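Local structure of translocator protein BipD (Burkholderia pseudomallei, 3NFT) at residues V38-P43 with K271-N276; N94-L99 with N281-L286; T193-K198 with S218-I223. The protein is required for invasion of epithelial cells and survival within host cells, and probably regulates secretion of the type III effectors BipB and BipC. All coordinates share one frame; numbering follows the deposited sequence. Where two conformers were deposited one is given.

Contact 1. Residues V38-P43 with K271-N276; sequences VDRRVP and KYSHQN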
ATOM      1  N   VAL A  38      -6.999  17.707 -14.273  1.00 17.21           N
ATOM      2  CA  VAL A  38      -7.985  17.274 -13.273  1.00 15.99           C
ATOM      3  C   VAL A  38      -8.552  18.485 -12.503  1.00 16.03           C
ATOM      4  O   VAL A  38      -7.815  19.211 -11.858  1.00 16.48           O
ATOM      5  CB  VAL A  38      -7.336  16.263 -12.295  1.00 15.50           C
ATOM      6  CG1 VAL A  38      -8.331  15.807 -11.211  1.00 15.97           C
ATOM      7  CG2 VAL A  38      -6.810  15.040 -13.067  1.00 16.93           C
ATOM      8  N   ASP A  39      -9.866  18.691 -12.594  0.71 14.55           N
ATOM      9  CA  ASP A  39     -10.549  19.768 -11.893  0.71 14.38           C
ATOM     10  C   ASP A  39     -11.889  19.271 -11.404  0.71 14.53           C
ATOM     11  O   ASP A  39     -12.851  19.219 -12.161  0.71 15.45           O
ATOM     12  CB  ASP A  39     -10.732  20.982 -12.807  0.71 14.64           C
ATOM     13  CG  ASP A  39     -11.298  22.192 -12.073  0.71 14.24           C
ATOM     14  OD1 ASP A  39     -11.354  23.273 -12.695  0.71 16.10           O
ATOM     15  OD2 ASP A  39     -11.721  22.087 -10.901  0.71 13.32           O
ATOM     16  N   ARG A  40     -11.942  18.902 -10.124  1.00 14.79           N
ATOM     17  CA  ARG A  40     -13.152  18.346  -9.554  1.00 14.14           C
ATOM     18  C   ARG A  40     -14.327  19.292  -9.547  1.00 14.61           C
ATOM     19  O   ARG A  40     -15.469  18.871  -9.428  1.00 14.33           O
ATOM     20  CB  ARG A  40     -12.904  17.845  -8.130  1.00 14.48           C
ATOM     21  CG  ARG A  40     -12.408  18.927  -7.154  1.00 15.50           C
ATOM     22  CD  ARG A  40     -12.185  18.403  -5.750  1.00 18.11           C
ATOM     23  NE  ARG A  40     -13.440  18.363  -5.041  1.00 17.90           N
ATOM     24  CZ  ARG A  40     -13.632  18.630  -3.750  1.00 21.34           C
ATOM     25  NH1 ARG A  40     -12.620  18.963  -2.928  1.00 22.38           N
ATOM     26  NH2 ARG A  40     -14.863  18.615  -3.282  1.00 21.31           N
ATOM     27  N   ARG A  41     -14.053  20.599  -9.598  1.00 14.99           N
ATOM     28  CA  ARG A  41     -15.122  21.576  -9.591  1.00 15.62           C
ATOM     29  C   ARG A  41     -16.061  21.419 -10.803  1.00 14.72           C
ATOM     30  O   ARG A  41     -17.236  21.756 -10.730  1.00 15.77           O
ATOM     31  CB  ARG A  41     -14.541  23.013  -9.549  1.00 16.11           C
ATOM     32  CG  ARG A  41     -13.649  23.315  -8.319  1.00 17.88           C
ATOM     33  CD  ARG A  41     -12.898  24.668  -8.400  1.00 19.32           C
ATOM     34  NE  ARG A  41     -12.212  24.747  -9.671  1.00 22.23           N
ATOM     35  CZ  ARG A  41     -11.689  25.857 -10.169  1.00 23.59           C
ATOM     36  NH1 ARG A  41     -11.742  26.982  -9.468  1.00 23.75           N
ATOM     37  NH2 ARG A  41     -11.125  25.837 -11.364  1.00 24.89           N
ATOM     38  N   VAL A  42     -15.538  20.926 -11.924  1.00 14.56           N
ATOM     39  CA  VAL A  42     -16.323  20.776 -13.124  1.00 14.43           C
ATOM     40  C   VAL A  42     -17.475  19.762 -12.965  1.00 12.66           C
ATOM     41  O   VAL A  42     -18.640  20.152 -13.088  1.00 12.92           O
ATOM     42  CB  VAL A  42     -15.426  20.443 -14.330  1.00 15.09           C
ATOM     43  CG1 VAL A  42     -16.228  20.146 -15.562  1.00 15.84           C
ATOM     44  CG2 VAL A  42     -14.464  21.616 -14.632  1.00 17.25           C
ATOM     45  N   PRO A  43     -17.166  18.470 -12.696  1.00 11.34           N
ATOM     46  CA  PRO A  43     -18.310  17.581 -12.476  1.00  9.91           C
ATOM     47  C   PRO A  43     -19.155  17.924 -11.279  1.00  9.69           C
ATOM     48  O   PRO A  43     -20.376  17.784 -11.340  1.00  9.57           O
ATOM     49  CB  PRO A  43     -17.645  16.224 -12.284  1.00 10.46           C
ATOM     50  CG  PRO A  43     -16.296  16.530 -11.771  1.00 11.54           C
ATOM     51  CD  PRO A  43     -15.896  17.756 -12.547  1.00 11.71           C
ATOM     52  N   LYS A 271     -20.954  12.833  -1.080  1.00 11.97           N
ATOM     53  CA  LYS A 271     -20.024  11.752  -0.871  1.00 12.56           C
ATOM     54  C   LYS A 271     -19.058  11.651  -2.053  1.00 11.62           C
ATOM     55  O   LYS A 271     -17.875  11.388  -1.855  1.00 12.78           O
ATOM     56  CB  LYS A 271     -20.782  10.447  -0.665  1.00 13.32           C
ATOM     57  CG  LYS A 271     -21.633  10.444   0.568  1.00 16.70           C
ATOM     58  CD  LYS A 271     -22.433   9.183   0.629  1.00 19.74           C
ATOM     59  CE  LYS A 271     -23.188   9.088   1.922  1.00 21.60           C
ATOM     60  NZ  LYS A 271     -24.222   8.020   1.797  1.00 22.13           N
ATOM     61  N   TYR A 272     -19.559  11.886  -3.275  1.00 10.84           N
ATOM     62  CA  TYR A 272     -18.730  11.915  -4.469  1.00 11.31           C
ATOM     63  C   TYR A 272     -17.688  13.053  -4.355  1.00 11.71           C
ATOM     64  O   TYR A 272     -16.529  12.874  -4.688  1.00 12.85           O
ATOM     65  CB  TYR A 272     -19.625  12.109  -5.682  1.00 11.61           C
ATOM     66  CG  TYR A 272     -18.905  12.404  -6.954  1.00 10.47           C
ATOM     67  CD1 TYR A 272     -18.081  11.455  -7.567  1.00 10.79           C
ATOM     68  CD2 TYR A 272     -19.038  13.641  -7.576  1.00 10.52           C
ATOM     69  CE1 TYR A 272     -17.407  11.751  -8.757  1.00 10.38           C
ATOM     70  CE2 TYR A 272     -18.381  13.923  -8.765  1.00 11.73           C
ATOM     71  CZ  TYR A 272     -17.576  12.980  -9.357  1.00  9.69           C
ATOM     72  OH  TYR A 272     -16.890  13.269 -10.517  1.00 11.46           O
ATOM     73  N   SER A 273     -18.121  14.213  -3.887  0.56 12.19           N
ATOM     74  CA  SER A 273     -17.204  15.331  -3.660  0.56 12.47           C
ATOM     75  C   SER A 273     -16.092  14.978  -2.662  0.56 12.35           C
ATOM     76  O   SER A 273     -14.938  15.360  -2.846  0.56 12.54           O
ATOM     77  CB  SER A 273     -17.993  16.555  -3.197  0.56 12.16           C
ATOM     78  OG  SER A 273     -18.921  16.936  -4.196  0.56 14.09           O
ATOM     79  N   HIS A 274     -16.442  14.251  -1.604  1.00 12.94           N
ATOM     80  CA  HIS A 274     -15.453  13.736  -0.659  1.00 13.57           C
ATOM     81  C   HIS A 274     -14.464  12.777  -1.334  1.00 13.46           C
ATOM     82  O   HIS A 274     -13.251  12.854  -1.099  1.00 13.74           O
ATOM     83  CB  HIS A 274     -16.114  13.080   0.561  1.00 15.10           C
ATOM     84  CG  HIS A 274     -15.133  12.507   1.528  1.00 20.31           C
ATOM     85  ND1 HIS A 274     -14.891  11.152   1.626  1.00 25.04           N
ATOM     86  CD2 HIS A 274     -14.305  13.105   2.417  1.00 23.72           C
ATOM     87  CE1 HIS A 274     -13.977  10.941   2.557  1.00 25.51           C
ATOM     88  NE2 HIS A 274     -13.601  12.108   3.045  1.00 26.19           N
ATOM     89  N   GLN A 275     -14.955  11.904  -2.209  1.00 13.28           N
ATOM     90  CA  GLN A 275     -14.087  11.048  -2.989  1.00 13.24           C
ATOM     91  C   GLN A 275     -13.134  11.860  -3.863  1.00 12.18           C
ATOM     92  O   GLN A 275     -11.965  11.531  -3.946  1.00 12.70           O
ATOM     93  CB  GLN A 275     -14.902  10.041  -3.847  1.00 12.97           C
ATOM     94  CG  GLN A 275     -14.305   9.578  -5.188  1.00 15.19           C
ATOM     95  CD  GLN A 275     -13.033   8.785  -5.056  1.00 18.48           C
ATOM     96  OE1 GLN A 275     -12.750   8.188  -3.992  1.00 21.71           O
ATOM     97  NE2 GLN A 275     -12.245   8.751  -6.141  1.00 21.26           N
ATOM     98  N   ASN A 276     -13.636  12.909  -4.503  1.00 11.12           N
ATOM     99  CA  ASN A 276     -12.787  13.750  -5.331  1.00 10.89           C
ATOM    100  C   ASN A 276     -11.723  14.465  -4.505  1.00 10.76           C
ATOM    101  O   ASN A 276     -10.609  14.619  -4.952  1.00 11.00           O
ATOM    102  CB  ASN A 276     -13.623  14.763  -6.093  1.00 10.08           C
ATOM    103  CG  ASN A 276     -14.312  14.156  -7.310  1.00  9.93           C
ATOM    104  OD1 ASN A 276     -13.886  13.111  -7.824  1.00 12.52           O
ATOM    105  ND2 ASN A 276     -15.312  14.870  -7.848  1.00 13.67           N
TER

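Contact 2. Residues N94-L99 with N281-L286; sequences NLLERL and NLVKVL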
ATOM      1  N   ASN A  94      -5.914   8.775 -15.786  1.00 17.28           N
ATOM      2  CA  ASN A  94      -4.739   9.134 -16.595  1.00 18.00           C
ATOM      3  C   ASN A  94      -3.621   9.683 -15.710  1.00 17.04           C
ATOM      4  O   ASN A  94      -2.452   9.325 -15.886  1.00 18.07           O
ATOM      5  CB  ASN A  94      -5.097  10.168 -17.662  1.00 18.58           C
ATOM      6  CG  ASN A  94      -5.882   9.595 -18.843  1.00 22.05           C
ATOM      7  OD1 ASN A  94      -6.415  10.362 -19.650  1.00 27.15           O
ATOM      8  ND2 ASN A  94      -5.960   8.274 -18.956  1.00 24.28           N
ATOM      9  N   LEU A  95      -3.970  10.541 -14.755  1.00 15.78           N
ATOM     10  CA  LEU A  95      -2.964  11.119 -13.870  1.00 15.21           C
ATOM     11  C   LEU A  95      -2.335  10.028 -12.987  1.00 15.20           C
ATOM     12  O   LEU A  95      -1.139   9.995 -12.773  1.00 16.41           O
ATOM     13  CB  LEU A  95      -3.564  12.250 -13.031  1.00 15.37           C
ATOM     14  CG  LEU A  95      -2.657  12.946 -12.004  1.00 15.56           C
ATOM     15  CD1 LEU A  95      -1.311  13.362 -12.602  1.00 17.92           C
ATOM     16  CD2 LEU A  95      -3.358  14.161 -11.383  1.00 16.03           C
ATOM     17  N   LEU A  96      -3.154   9.145 -12.445  1.00 15.59           N
ATOM     18  CA  LEU A  96      -2.603   8.018 -11.673  1.00 15.57           C
ATOM     19  C   LEU A  96      -1.666   7.149 -12.511  1.00 17.16           C
ATOM     20  O   LEU A  96      -0.617   6.727 -12.039  1.00 17.27           O
ATOM     21  CB  LEU A  96      -3.730   7.173 -11.057  1.00 15.87           C
ATOM     22  CG  LEU A  96      -4.520   7.822  -9.921  1.00 14.90           C
ATOM     23  CD1 LEU A  96      -5.570   6.860  -9.345  1.00 16.94           C
ATOM     24  CD2 LEU A  96      -3.645   8.319  -8.804  1.00 16.92           C
ATOM     25  N   GLU A  97      -2.042   6.894 -13.751  1.00 19.04           N
ATOM     26  CA  GLU A  97      -1.200   6.091 -14.652  1.00 21.19           C
ATOM     27  C   GLU A  97       0.163   6.758 -14.865  1.00 21.42           C
ATOM     28  O   GLU A  97       1.199   6.081 -14.885  1.00 21.61           O
ATOM     29  CB  GLU A  97      -1.925   5.841 -15.979  1.00 22.29           C
ATOM     30  CG  GLU A  97      -3.055   4.828 -15.830  1.00 26.77           C
ATOM     31  CD  GLU A  97      -3.903   4.646 -17.088  1.00 32.39           C
ATOM     32  OE1 GLU A  97      -3.673   5.352 -18.097  1.00 36.60           O
ATOM     33  OE2 GLU A  97      -4.804   3.780 -17.067  1.00 36.78           O
ATOM     34  N   ARG A  98       0.172   8.088 -15.006  1.00 21.75           N
ATOM     35  CA  ARG A  98       1.440   8.822 -15.161  1.00 22.54           C
ATOM     36  C   ARG A  98       2.293   8.745 -13.910  1.00 22.12           C
ATOM     37  O   ARG A  98       3.503   8.574 -14.000  1.00 22.06           O
ATOM     38  CB  ARG A  98       1.192  10.285 -15.542  1.00 23.48           C
ATOM     39  CG  ARG A  98       0.487  10.411 -16.872  1.00 27.16           C
ATOM     40  CD  ARG A  98       0.623  11.784 -17.512  1.00 31.11           C
ATOM     41  NE  ARG A  98       0.003  12.867 -16.756  1.00 33.11           N
ATOM     42  CZ  ARG A  98      -1.302  13.172 -16.763  1.00 35.09           C
ATOM     43  NH1 ARG A  98      -2.189  12.463 -17.462  1.00 36.59           N
ATOM     44  NH2 ARG A  98      -1.732  14.194 -16.048  1.00 34.85           N
ATOM     45  N   LEU A  99       1.658   8.868 -12.746  1.00 21.69           N
ATOM     46  CA  LEU A  99       2.364   8.752 -11.463  1.00 21.18           C
ATOM     47  C   LEU A  99       2.946   7.357 -11.270  1.00 22.71           C
ATOM     48  O   LEU A  99       4.083   7.203 -10.807  1.00 23.25           O
ATOM     49  CB  LEU A  99       1.439   9.136 -10.305  1.00 20.33           C
ATOM     50  CG  LEU A  99       1.046  10.620 -10.260  1.00 19.54           C
ATOM     51  CD1 LEU A  99      -0.170  10.861  -9.357  1.00 20.00           C
ATOM     52  CD2 LEU A  99       2.232  11.481  -9.779  1.00 21.50           C
ATOM     53  N   ASN A 281      -5.975  14.553  -2.598  1.00 14.39           N
ATOM     54  CA  ASN A 281      -5.028  14.261  -1.521  1.00 16.26           C
ATOM     55  C   ASN A 281      -4.108  13.101  -1.853  1.00 15.66           C
ATOM     56  O   ASN A 281      -2.909  13.147  -1.571  1.00 16.03           O
ATOM     57  CB  ASN A 281      -5.761  13.945  -0.229  1.00 17.12           C
ATOM     58  CG  ASN A 281      -6.389  15.158   0.406  1.00 21.50           C
ATOM     59  OD1 ASN A 281      -6.058  16.298   0.070  1.00 26.62           O
ATOM     60  ND2 ASN A 281      -7.305  14.922   1.336  1.00 24.51           N
ATOM     61  N   LEU A 282      -4.656  12.060  -2.467  1.00 15.48           N
ATOM     62  CA  LEU A 282      -3.849  10.930  -2.945  1.00 15.89           C
ATOM     63  C   LEU A 282      -2.750  11.366  -3.910  1.00 15.33           C
ATOM     64  O   LEU A 282      -1.592  10.971  -3.768  1.00 14.84           O
ATOM     65  CB  LEU A 282      -4.726   9.855  -3.587  1.00 15.94           C
ATOM     66  CG  LEU A 282      -4.058   8.649  -4.272  1.00 18.31           C
ATOM     67  CD1 LEU A 282      -3.219   7.815  -3.276  1.00 19.42           C
ATOM     68  CD2 LEU A 282      -5.112   7.764  -4.985  1.00 18.49           C
ATOM     69  N   VAL A 283      -3.111  12.206  -4.865  1.00 14.74           N
ATOM     70  CA  VAL A 283      -2.134  12.705  -5.818  1.00 15.62           C
ATOM     71  C   VAL A 283      -1.067  13.531  -5.104  1.00 15.56           C
ATOM     72  O   VAL A 283       0.118  13.413  -5.416  1.00 16.38           O
ATOM     73  CB  VAL A 283      -2.790  13.538  -6.932  1.00 16.05           C
ATOM     74  CG1 VAL A 283      -1.701  14.283  -7.760  1.00 18.23           C
ATOM     75  CG2 VAL A 283      -3.639  12.648  -7.776  1.00 18.37           C
ATOM     76  N   LYS A 284      -1.485  14.390  -4.166  1.00 15.23           N
ATOM     77  CA  LYS A 284      -0.521  15.211  -3.412  1.00 16.05           C
ATOM     78  C   LYS A 284       0.436  14.341  -2.586  1.00 16.51           C
ATOM     79  O   LYS A 284       1.636  14.601  -2.519  1.00 17.93           O
ATOM     80  CB  LYS A 284      -1.259  16.215  -2.527  1.00 17.53           C
ATOM     81  CG  LYS A 284      -1.932  17.344  -3.316  1.00 19.08           C
ATOM     82  CD  LYS A 284      -2.851  18.191  -2.463  1.00 22.81           C
ATOM     83  CE  LYS A 284      -3.628  19.186  -3.329  1.00 23.01           C
ATOM     84  NZ  LYS A 284      -4.401  20.166  -2.513  1.00 24.36           N
ATOM     85  N   VAL A 285      -0.094  13.274  -1.989  1.00 16.67           N
ATOM     86  CA  VAL A 285       0.731  12.308  -1.264  1.00 16.66           C
ATOM     87  C   VAL A 285       1.720  11.590  -2.185  1.00 16.58           C
ATOM     88  O   VAL A 285       2.911  11.502  -1.895  1.00 17.82           O
ATOM     89  CB  VAL A 285      -0.137  11.278  -0.488  1.00 16.86           C
ATOM     90  CG1 VAL A 285       0.714  10.117   0.008  1.00 18.88           C
ATOM     91  CG2 VAL A 285      -0.810  11.989   0.669  1.00 17.94           C
ATOM     92  N   LEU A 286       1.239  11.099  -3.311  1.00 16.36           N
ATOM     93  CA  LEU A 286       2.079  10.372  -4.248  1.00 16.57           C
ATOM     94  C   LEU A 286       3.165  11.269  -4.855  1.00 16.98           C
ATOM     95  O   LEU A 286       4.304  10.832  -5.010  1.00 17.04           O
ATOM     96  CB  LEU A 286       1.234   9.765  -5.366  1.00 16.76           C
ATOM     97  CG  LEU A 286       0.302   8.596  -5.031  1.00 16.70           C
ATOM     98  CD1 LEU A 286      -0.610   8.312  -6.254  1.00 16.97           C
ATOM     99  CD2 LEU A 286       1.089   7.369  -4.644  1.00 17.98           C
TER

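Contact 3. Residues T193-K198 with S218-I223; sequences TMQLPK and SGVVTI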
ATOM      1  N   THR A 193     -28.806  -0.422 -13.195  1.00 17.77           N
ATOM      2  CA  THR A 193     -28.048  -1.196 -12.227  1.00 19.08           C
ATOM      3  C   THR A 193     -26.575  -0.935 -12.477  1.00 19.59           C
ATOM      4  O   THR A 193     -26.180  -0.531 -13.573  1.00 20.21           O
ATOM      5  CB  THR A 193     -28.365  -2.689 -12.333  1.00 20.32           C
ATOM      6  OG1 THR A 193     -27.898  -3.165 -13.590  1.00 23.00           O
ATOM      7  CG2 THR A 193     -29.843  -2.917 -12.207  1.00 21.30           C
ATOM      8  N   MET A 194     -25.764  -1.117 -11.448  1.00 19.13           N
ATOM      9  CA  MET A 194     -24.359  -0.808 -11.530  1.00 19.56           C
ATOM     10  C   MET A 194     -23.581  -1.979 -10.957  1.00 19.58           C
ATOM     11  O   MET A 194     -24.051  -2.653 -10.056  1.00 22.03           O
ATOM     12  CB  MET A 194     -24.085   0.463 -10.735  1.00 19.00           C
ATOM     13  CG  MET A 194     -24.760   1.729 -11.308  1.00 19.42           C
ATOM     14  SD  MET A 194     -25.525   2.769 -10.040  1.00 20.17           S
ATOM     15  CE  MET A 194     -27.075   1.925  -9.820  1.00 18.55           C
ATOM     16  N   GLN A 195     -22.402  -2.222 -11.505  1.00 19.15           N
ATOM     17  CA  GLN A 195     -21.544  -3.286 -11.023  1.00 18.82           C
ATOM     18  C   GLN A 195     -20.318  -2.639 -10.419  1.00 18.38           C
ATOM     19  O   GLN A 195     -19.612  -1.899 -11.094  1.00 18.47           O
ATOM     20  CB  GLN A 195     -21.139  -4.207 -12.176  1.00 19.37           C
ATOM     21  CG  GLN A 195     -20.121  -5.251 -11.796  1.00 20.71           C
ATOM     22  CD  GLN A 195     -20.662  -6.244 -10.797  1.00 21.49           C
ATOM     23  OE1 GLN A 195     -21.688  -6.886 -11.045  1.00 22.92           O
ATOM     24  NE2 GLN A 195     -19.985  -6.371  -9.653  1.00 20.88           N
ATOM     25  N   LEU A 196     -20.079  -2.913  -9.144  1.00 17.64           N
ATOM     26  CA  LEU A 196     -18.854  -2.474  -8.482  1.00 18.29           C
ATOM     27  C   LEU A 196     -17.644  -3.223  -9.056  1.00 20.34           C
ATOM     28  O   LEU A 196     -17.786  -4.349  -9.566  1.00 20.46           O
ATOM     29  CB  LEU A 196     -18.947  -2.716  -6.971  1.00 18.34           C
ATOM     30  CG  LEU A 196     -19.948  -1.859  -6.194  1.00 18.94           C
ATOM     31  CD1 LEU A 196     -20.107  -2.312  -4.751  1.00 19.27           C
ATOM     32  CD2 LEU A 196     -19.505  -0.411  -6.246  1.00 20.89           C
ATOM     33  N   PRO A 197     -16.445  -2.626  -8.960  1.00 22.26           N
ATOM     34  CA  PRO A 197     -15.223  -3.305  -9.405  1.00 24.82           C
ATOM     35  C   PRO A 197     -15.048  -4.654  -8.708  1.00 27.49           C
ATOM     36  O   PRO A 197     -15.460  -4.822  -7.550  1.00 27.73           O
ATOM     37  CB  PRO A 197     -14.110  -2.334  -8.992  1.00 24.31           C
ATOM     38  CG  PRO A 197     -14.788  -0.988  -8.852  1.00 23.11           C
ATOM     39  CD  PRO A 197     -16.175  -1.294  -8.380  1.00 22.16           C
ATOM     40  N   LYS A 198     -14.458  -5.623  -9.405  1.00 31.20           N
ATOM     41  CA  LYS A 198     -14.130  -6.899  -8.775  1.00 33.57           C
ATOM     42  C   LYS A 198     -13.188  -6.623  -7.597  1.00 33.53           C
ATOM     43  O   LYS A 198     -12.330  -5.731  -7.663  1.00 34.20           O
ATOM     44  CB  LYS A 198     -13.487  -7.869  -9.776  1.00 35.03           C
ATOM     45  CG  LYS A 198     -13.519  -9.322  -9.305  1.00 38.83           C
ATOM     46  CD  LYS A 198     -13.000 -10.290 -10.362  1.00 42.73           C
ATOM     47  CE  LYS A 198     -13.122 -11.748  -9.882  1.00 45.10           C
ATOM     48  NZ  LYS A 198     -12.583 -12.746 -10.871  1.00 46.24           N
ATOM     49  N   SER A 218     -22.519 -10.027  -4.903  1.00 26.74           N
ATOM     50  CA  SER A 218     -21.665  -9.975  -6.087  1.00 26.82           C
ATOM     51  C   SER A 218     -21.349  -8.561  -6.581  1.00 24.69           C
ATOM     52  O   SER A 218     -20.728  -8.398  -7.624  1.00 24.07           O
ATOM     53  CB  SER A 218     -22.284 -10.783  -7.225  1.00 27.36           C
ATOM     54  OG  SER A 218     -23.560 -10.295  -7.588  1.00 29.89           O
ATOM     55  N   GLY A 219     -21.753  -7.547  -5.817  1.00 22.29           N
ATOM     56  CA  GLY A 219     -21.435  -6.162  -6.139  1.00 20.21           C
ATOM     57  C   GLY A 219     -22.370  -5.466  -7.109  1.00 18.77           C
ATOM     58  O   GLY A 219     -22.008  -4.409  -7.681  1.00 18.39           O
ATOM     59  N   VAL A 220     -23.575  -6.010  -7.292  1.00 16.78           N
ATOM     60  CA  VAL A 220     -24.564  -5.377  -8.116  1.00 17.85           C
ATOM     61  C   VAL A 220     -25.322  -4.366  -7.255  1.00 17.02           C
ATOM     62  O   VAL A 220     -25.933  -4.721  -6.238  1.00 16.72           O
ATOM     63  CB  VAL A 220     -25.559  -6.389  -8.737  1.00 18.20           C
ATOM     64  CG1 VAL A 220     -26.642  -5.661  -9.517  1.00 20.14           C
ATOM     65  CG2 VAL A 220     -24.807  -7.399  -9.642  1.00 20.24           C
ATOM     66  N   VAL A 221     -25.268  -3.112  -7.678  1.00 16.03           N
ATOM     67  CA  VAL A 221     -25.968  -2.031  -7.029  1.00 15.60           C
ATOM     68  C   VAL A 221     -27.266  -1.754  -7.768  1.00 15.11           C
ATOM     69  O   VAL A 221     -27.260  -1.500  -8.980  1.00 15.24           O
ATOM     70  CB  VAL A 221     -25.123  -0.754  -7.003  1.00 15.13           C
ATOM     71  CG1 VAL A 221     -25.847   0.309  -6.200  1.00 13.90           C
ATOM     72  CG2 VAL A 221     -23.739  -1.039  -6.410  1.00 17.30           C
ATOM     73  N   THR A 222     -28.372  -1.806  -7.033  1.00 15.40           N
ATOM     74  CA  THR A 222     -29.692  -1.474  -7.552  1.00 15.14           C
ATOM     75  C   THR A 222     -30.263  -0.303  -6.741  1.00 14.83           C
ATOM     76  O   THR A 222     -29.892  -0.082  -5.582  1.00 14.86           O
ATOM     77  CB  THR A 222     -30.658  -2.675  -7.471  1.00 16.10           C
ATOM     78  OG1 THR A 222     -30.688  -3.158  -6.136  1.00 17.91           O
ATOM     79  CG2 THR A 222     -30.221  -3.791  -8.418  1.00 17.19           C
ATOM     80  N   ILE A 223     -31.153   0.445  -7.362  1.00 13.83           N
ATOM     81  CA  ILE A 223     -31.742   1.629  -6.774  1.00 13.18           C
ATOM     82  C   ILE A 223     -33.054   1.253  -6.107  1.00 12.41           C
ATOM     83  O   ILE A 223     -33.918   0.611  -6.737  1.00 13.10           O
ATOM     84  CB  ILE A 223     -31.960   2.680  -7.854  1.00 13.44           C
ATOM     85  CG1 ILE A 223     -30.609   3.041  -8.495  1.00 16.24           C
ATOM     86  CG2 ILE A 223     -32.677   3.899  -7.300  1.00 13.66           C
ATOM     87  CD1 ILE A 223     -30.768   3.834  -9.702  1.00 16.58           C
TER
HETATM   88  O   HOH W   1     -22.211  -9.451 -10.457  1.00 31.05           O

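Contact 1. Residues V38-P43 with K271-N276
Arg40 and Asn276 bring the two backbones together, their CA atoms 6.3 Å apart, where the turn that leads into helix 41-56 passes beside one face of the long helix 244-295. In one of its two modelled conformers Asp39 caps that turn by accepting from Arg41 N. Arg40 does most of the touching. With CG lodged between its backbone N and carbonyl carbon (chi1 59°) and the chain bent at chi3, it runs over Asn276: its CB and its NE each lie 3.8 Å from Asn276 CB. One face of the guanidinium settles above the carbonyl of Ser273, with NH2 3.3 Å from Ser273 O at an angle too poor for a hydrogen bond. Its charge is met by Glu44, which pairs with NE and also accepts from Asn276 ND2. Pro43 crosses Tyr272 at about a right angle and sets CB 3.5 Å from Tyr272 OH, near the plane of the ring at its edge. Proline suits the first turn of a helix, where the N-H it lacks is not needed. The N-terminal part of the chain thus packs on a predicted coiled-coil helix, consistent with its role as an intramolecular chaperone of that region. The segments meet by packing and by the approach of a cationic group to a helix carbonyl, without a direct hydrogen bond between them; their polar groups share Glu44.

Contact 2. Residues N94-L99 with N281-L286
Leu96 and Leu99 both hold CG anti to the carbonyl carbon (chi1 -70° and -68°), which, with the next torsion extended in both, brings Leu96 CD2 and Leu99 CD1 to the same methyl, Leu286 CD1, each at 4.0 Å. Leu286 has the same first torsion, and its CD1 rests against both, the three methyls forming a compact triangle. Leu95 instead places CG anti to its backbone N and lays CD2 across the fork of Val283, 3.9 Å from CG2 and 4.0 Å from CG1. Leu99 comes to the same valine from a different direction, its CD1 4.1 Å from Val283 CG1. At the flank, Leu96 CD2 also meets Leu282 CD2 at 4.1 Å, the two side chains crossing at about a right angle. Helix 76-103, from the N-terminal part of the chain, thus lies nearly parallel (15°) against helix 244-295 of the predicted coiled coil, the axes 11.2 Å apart, a gap that branched leucines span. Leu33 of helix 30-35 packs on Leu95 and Val283, and Ile130 of helix 121-160 on Leu96 and Leu286. Every group that meets here is aliphatic and buried, so the helices are held by dispersion and the exclusion of water, with methyl shape rather than bond direction setting the fit.

Contact 3. Residues T193-K198 with S218-I223
Met194 and Val221 form the antiparallel hydrogen-bonded pair of this strand pairing, and both of their backbone groups are satisfied by each other. Met194 N donates to Val221 O at 2.9 Å, in the carbonyl plane, and Val221 N returns a straighter bond to Met194 O at 2.7 Å. Just beyond the strand, Leu196 N gives Gly219 O an almost perfectly linear bond of 2.8 Å (179°), extending the pairing by one more link. Gln195, next to it, turns its side chain back with a bend at chi2 (65°), and its amide NE2 serves two carbonyls: Ser218 O at 3.0 Å and Leu196 O, also at 3.0 Å. Each is met in its carbonyl plane on a lone pair and lies close to the plane of the amide, so the two N-H groups are both used and the amide's rotation is fixed. Its oxygen, OE1, accepts from a water 2.7 Å away; that water has a weak bond to Ser218 OG, whose stronger partner is Ser216. The backbone angles of Gly219 (phi 85°) suit glycine: a CB would press against the preceding carbonyl and also come too close to Gln195 NE2. On the sheet face bearing Met194 and Val221, Met194 CE lies 3.9 Å from Ile223 CG1, and Leu196 rests on Val221; Leu147 and Thr142 of helix 121-160 touch the methionine there. Strand 220-223 is the middle one of a three-stranded antiparallel sheet, with 193-195 at one edge and 213-215, joined to it by a short hairpin, at the other.

Contacts 1 and 2 are both buried and share helix 244-295, at points whose centres lie 15 Å apart; they meet where Val38 CG2 packs 3.9 Å from Leu95 CD2. Contact 2 is purely aliphatic, as fits two helices in side-by-side packing, whereas contact 1, at the start of helix 41-56, mixes packing with charge and amide groups gathered on Glu44. Contact 3 is only partly buried, its centre about 21 and 26 Å from those of contacts 1 and 2. It uses neither of their helices, lies within the chain loops that both close, and is the one held by direct hydrogen bonds between its segments. Helix 121-160 borders all three.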